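Side-chain contacts in serpin-12 (PDB 6CJ7), which probably inhibits serine proteases, as a serpin, and controls the prophenoloxidase activation system in the larval hemolymph of the tobacco hornworm Manduca sexta: residues E103-N108 against L311-S316; P109-I114 against Y303-H308. One frame throughout, in Å; residues are numbered along the deposited sequence.

Contact 1: E103-N108 against L311-S316; sequences ENFNLN and LSPQVS
Phe105 lays its ring against Pro313, and this pair makes up the dense part of the contact. Pro313 CB sits over one ring face, 3.8 Å from the centroid of the Phe105 ring and 14° off the ring normal, a CH-pi contact displaced somewhat toward the rim. The CD2-CE2-CZ flank of the ring does most of the touching: CE2 of Phe105 comes within 3.4 Å of Pro313 N, and CD2 of Phe105 meets Pro313 CD at 3.8 Å. With CG beside its own backbone N and anti to the carbonyl carbon (chi1 -67°), the phenyl group is carried across to the proline. The contact lies at one end of sheet A of the serpin fold, where 103-108 follows strand 92-102 and the loop 311-316 leads into strand 317-326. Leu101 and Met165 from neighbouring strands also touch the buried Pro313. Behind the proline, Ser312 OG donates to Pro313 O at 2.8 Å, in the carbonyl plane on a lone pair, while the same oxygen of Ser312 receives Leu302 N. The contact thins out toward Leu311. The carbonyl oxygen of Leu311 lies 4.0 Å from Phe105 CE2, near the ring plane at the edge, but the exposed leucine side chain stays 4.8 Å from segment 103-108 at the nearest. Phe105 itself remains partly exposed, with Gln164 as a further neighbour.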
# COMPACT_ATOMS: atom_id res chain seq x y z
N GLU A 103 28.02 0.74 -4.44
CA GLU A 103 29.29 0.37 -3.81
C GLU A 103 30.30 1.51 -3.78
O GLU A 103 31.37 1.35 -3.20
CB GLU A 103 29.89 -0.84 -4.50
CG GLU A 103 29.14 -2.13 -4.24
CD GLU A 103 29.86 -3.33 -4.80
OE1 GLU A 103 31.01 -3.15 -5.27
OE2 GLU A 103 29.29 -4.44 -4.78
N ASN A 104 29.99 2.66 -4.40
CA ASN A 104 30.81 3.85 -4.17
C ASN A 104 30.70 4.36 -2.74
O ASN A 104 31.57 5.12 -2.30
CB ASN A 104 30.43 4.96 -5.15
CG ASN A 104 30.78 4.63 -6.58
OD1 ASN A 104 31.80 4.00 -6.85
ND2 ASN A 104 29.93 5.04 -7.52
N PHE A 105 29.67 3.95 -2.01
CA PHE A 105 29.43 4.37 -0.64
C PHE A 105 29.64 3.19 0.30
O PHE A 105 29.32 2.05 -0.03
CB PHE A 105 28.00 4.92 -0.49
CG PHE A 105 27.78 6.21 -1.23
CD1 PHE A 105 27.47 6.20 -2.58
CD2 PHE A 105 27.93 7.43 -0.58
CE1 PHE A 105 27.30 7.39 -3.27
CE2 PHE A 105 27.76 8.62 -1.27
CZ PHE A 105 27.44 8.60 -2.61
N ASN A 106 30.20 3.47 1.47
CA ASN A 106 30.29 2.48 2.53
C ASN A 106 28.99 2.49 3.32
O ASN A 106 28.53 3.55 3.75
CB ASN A 106 31.48 2.77 3.45
CG ASN A 106 32.80 2.65 2.73
OD1 ASN A 106 33.09 1.63 2.09
ND2 ASN A 106 33.61 3.69 2.81
N LEU A 107 28.40 1.32 3.51
CA LEU A 107 27.15 1.27 4.25
C LEU A 107 27.41 1.51 5.73
O LEU A 107 28.47 1.18 6.26
CB LEU A 107 26.42 -0.06 4.02
CG LEU A 107 26.95 -1.40 4.53
CD1 LEU A 107 26.64 -1.62 6.01
CD2 LEU A 107 26.32 -2.51 3.70
N ASN A 108 26.44 2.12 6.39
CA ASN A 108 26.48 2.31 7.84
C ASN A 108 25.94 1.05 8.51
O ASN A 108 24.78 0.68 8.28
CB ASN A 108 25.67 3.54 8.22
CG ASN A 108 25.70 3.85 9.70
OD1 ASN A 108 25.05 3.19 10.50
ND2 ASN A 108 26.46 4.87 10.07
N LEU A 311 31.05 12.74 1.95
CA LEU A 311 29.84 12.90 1.16
C LEU A 311 28.76 11.94 1.60
O LEU A 311 29.02 10.76 1.89
CB LEU A 311 30.12 12.68 -0.33
CG LEU A 311 31.08 13.65 -1.03
CD1 LEU A 311 31.20 13.27 -2.49
CD2 LEU A 311 30.61 15.08 -0.87
N SER A 312 27.52 12.44 1.61
CA SER A 312 26.30 11.68 1.81
C SER A 312 25.74 11.20 0.48
O SER A 312 25.81 11.92 -0.52
CB SER A 312 25.26 12.53 2.52
OG SER A 312 24.01 11.85 2.56
N PRO A 313 25.17 10.01 0.42
CA PRO A 313 24.37 9.64 -0.76
C PRO A 313 23.06 10.41 -0.76
O PRO A 313 22.69 11.05 0.22
CB PRO A 313 24.14 8.14 -0.57
CG PRO A 313 24.09 7.98 0.94
CD PRO A 313 25.09 8.99 1.49
N GLN A 314 22.38 10.36 -1.89
CA GLN A 314 20.99 10.81 -1.95
C GLN A 314 20.17 9.73 -2.63
O GLN A 314 20.70 8.78 -3.21
CB GLN A 314 20.83 12.15 -2.68
CG GLN A 314 21.10 12.10 -4.17
CD GLN A 314 22.56 12.31 -4.52
OE1 GLN A 314 23.34 12.85 -3.72
NE2 GLN A 314 22.94 11.86 -5.70
N VAL A 315 18.84 9.88 -2.54
CA VAL A 315 17.93 8.92 -3.18
C VAL A 315 17.92 9.17 -4.68
O VAL A 315 17.60 10.28 -5.13
CB VAL A 315 16.52 9.03 -2.60
CG1 VAL A 315 15.58 8.05 -3.34
CG2 VAL A 315 16.52 8.75 -1.09
N SER A 316 18.30 8.16 -5.45
CA SER A 316 18.24 8.27 -6.90
C SER A 316 16.89 7.83 -7.44
O SER A 316 16.36 8.46 -8.37
CB SER A 316 19.33 7.42 -7.57
OG SER A 316 20.60 7.73 -7.02

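Contact 2: P109-I114 against Y303-H308; sequences PQFKRI and YNLGSH
Leu305 lies over one face of the Phe111 ring, and apolar packing between these two buried side chains dominates the contact. The branch point is the centred atom: Leu305 CG stands 3.8 Å from the centroid of the Phe111 ring and 10° off its normal, giving a CH-pi contact almost straight above the middle. From there one methyl reaches the outer end of the ring, with Leu305 CD1 3.6 Å from Phe111 CZ, while Leu305 CB lies 4.0 Å from Phe111 CD2. With CG anti to the backbone N (chi1 -175°), Leu305 brings its branch point over the Phe111 ring, whose own CG is placed by the same torsion. Met49, Leu50 and Leu123 add to the apolar surroundings, so helix 109-118, usually called helix E in serpins, packs through Phe111 against helix 40-51 and strand 123-126, with Leu305 touching both of these as well. The backbone adds one van der Waals contact: Asn304 O comes within 3.5 Å of Phe111 CB and stands oblique to the ring. Hydrogen bonds act around the pair. Asn108, the N-cap, accepts Phe111 N on OD1, and Arg113 N to Pro109 O at 2.9 Å closes the first helical turn. Leu305 is tied by its backbone to Asn108. Charge appears on another side of the helix, where Lys112 NZ forms a salt bridge with Asp122 OD1.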
# COMPACT_ATOMS: atom_id res chain seq x y z
N PRO A 109 26.75 0.33 9.30
CA PRO A 109 26.27 -0.93 9.89
C PRO A 109 25.11 -0.75 10.85
O PRO A 109 24.27 -1.65 10.96
CB PRO A 109 27.52 -1.47 10.60
CG PRO A 109 28.68 -0.75 9.97
CD PRO A 109 28.16 0.61 9.63
N GLN A 110 25.04 0.39 11.54
CA GLN A 110 23.94 0.64 12.46
C GLN A 110 22.63 0.85 11.72
O GLN A 110 21.59 0.35 12.14
CB GLN A 110 24.27 1.84 13.35
CG GLN A 110 23.15 2.27 14.29
CD GLN A 110 23.61 3.33 15.29
OE1 GLN A 110 24.09 4.39 14.91
NE2 GLN A 110 23.45 3.04 16.58
N PHE A 111 22.67 1.60 10.61
CA PHE A 111 21.49 1.72 9.77
C PHE A 111 21.04 0.34 9.28
O PHE A 111 19.84 0.01 9.30
CB PHE A 111 21.78 2.64 8.57
CG PHE A 111 20.58 2.92 7.70
CD1 PHE A 111 20.18 2.01 6.73
CD2 PHE A 111 19.86 4.09 7.85
CE1 PHE A 111 19.09 2.27 5.92
CE2 PHE A 111 18.76 4.36 7.03
CZ PHE A 111 18.38 3.44 6.07
N LYS A 112 21.99 -0.48 8.84
CA LYS A 112 21.64 -1.82 8.39
C LYS A 112 21.00 -2.63 9.51
O LYS A 112 20.00 -3.32 9.28
CB LYS A 112 22.88 -2.53 7.84
CG LYS A 112 22.61 -3.97 7.43
CD LYS A 112 23.88 -4.68 7.03
CE LYS A 112 23.64 -6.14 6.68
NZ LYS A 112 23.03 -6.31 5.35
N ARG A 113 21.52 -2.53 10.74
CA ARG A 113 20.93 -3.26 11.85
C ARG A 113 19.48 -2.85 12.09
O ARG A 113 18.61 -3.70 12.28
CB ARG A 113 21.75 -3.05 13.13
CG ARG A 113 22.90 -4.02 13.31
CD ARG A 113 23.66 -3.78 14.62
NE ARG A 113 24.99 -3.26 14.34
CZ ARG A 113 25.40 -2.03 14.63
NH1 ARG A 113 26.62 -1.66 14.30
NH2 ARG A 113 24.60 -1.17 15.25
N ILE A 114 19.22 -1.54 12.08
CA ILE A 114 17.86 -1.06 12.30
C ILE A 114 16.95 -1.49 11.15
O ILE A 114 15.78 -1.84 11.37
CB ILE A 114 17.86 0.47 12.48
CG1 ILE A 114 18.72 0.86 13.68
CG2 ILE A 114 16.44 1.00 12.67
CD1 ILE A 114 19.04 2.34 13.72
N TYR A 303 24.05 10.96 5.78
CA TYR A 303 25.38 10.44 6.06
C TYR A 303 25.37 9.26 7.01
O TYR A 303 26.31 8.45 6.99
CB TYR A 303 26.26 11.57 6.61
CG TYR A 303 27.73 11.24 6.60
CD1 TYR A 303 28.45 11.31 5.41
CD2 TYR A 303 28.39 10.86 7.77
CE1 TYR A 303 29.80 11.01 5.38
CE2 TYR A 303 29.74 10.55 7.74
CZ TYR A 303 30.44 10.62 6.55
OH TYR A 303 31.77 10.31 6.51
N ASN A 304 24.34 9.12 7.84
CA ASN A 304 24.27 7.98 8.75
C ASN A 304 23.60 6.78 8.10
O ASN A 304 23.33 5.78 8.79
CB ASN A 304 23.55 8.35 10.04
CG ASN A 304 24.38 9.23 10.94
OD1 ASN A 304 23.84 10.12 11.59
ND2 ASN A 304 25.68 8.99 10.98
N LEU A 305 23.30 6.86 6.80
CA LEU A 305 22.94 5.71 5.99
C LEU A 305 24.16 5.15 5.26
O LEU A 305 24.34 3.92 5.22
CB LEU A 305 21.84 6.13 5.00
CG LEU A 305 21.19 5.09 4.11
CD1 LEU A 305 19.85 5.62 3.61
CD2 LEU A 305 22.08 4.76 2.92
N GLY A 306 24.98 6.01 4.68
CA GLY A 306 26.21 5.59 4.02
C GLY A 306 27.09 6.79 3.76
O GLY A 306 26.67 7.94 3.94
N SER A 307 28.31 6.52 3.31
CA SER A 307 29.29 7.60 3.22
C SER A 307 30.29 7.33 2.10
O SER A 307 30.66 6.18 1.83
CB SER A 307 30.04 7.79 4.55
OG SER A 307 30.73 6.61 4.91
N HIS A 308 30.73 8.41 1.47
CA HIS A 308 31.85 8.39 0.53
C HIS A 308 32.74 9.54 0.96
O HIS A 308 32.47 10.70 0.64
CB HIS A 308 31.38 8.56 -0.92
CG HIS A 308 32.49 8.60 -1.92
ND1 HIS A 308 32.74 7.56 -2.80
CD2 HIS A 308 33.41 9.56 -2.20
CE1 HIS A 308 33.77 7.88 -3.57
NE2 HIS A 308 34.19 9.08 -3.22

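How the contacts relate
Contacts 1 and 2 lie side by side, their centres about 9 Å apart, next to a short strand pairing: 103-108 runs straight into 109-114, and 303-308 leads by two residues to 311-316. That pairing is the small antiparallel sheet of strands 106-107 and 306-307, with Asn106 N probably bonded to Ser307 O at 2.8 Å. A second probable bond, Asn104 O to His308 ND1 at 2.7 Å, extends the join, and Pro313 CD packs on Gly306 O. Strand 317-326, entered from contact 1, continues toward the unmodelled 332-346, where serpins carry the reactive centre loop; by the serpin topology both contacts lie at the opposite end of sheet A.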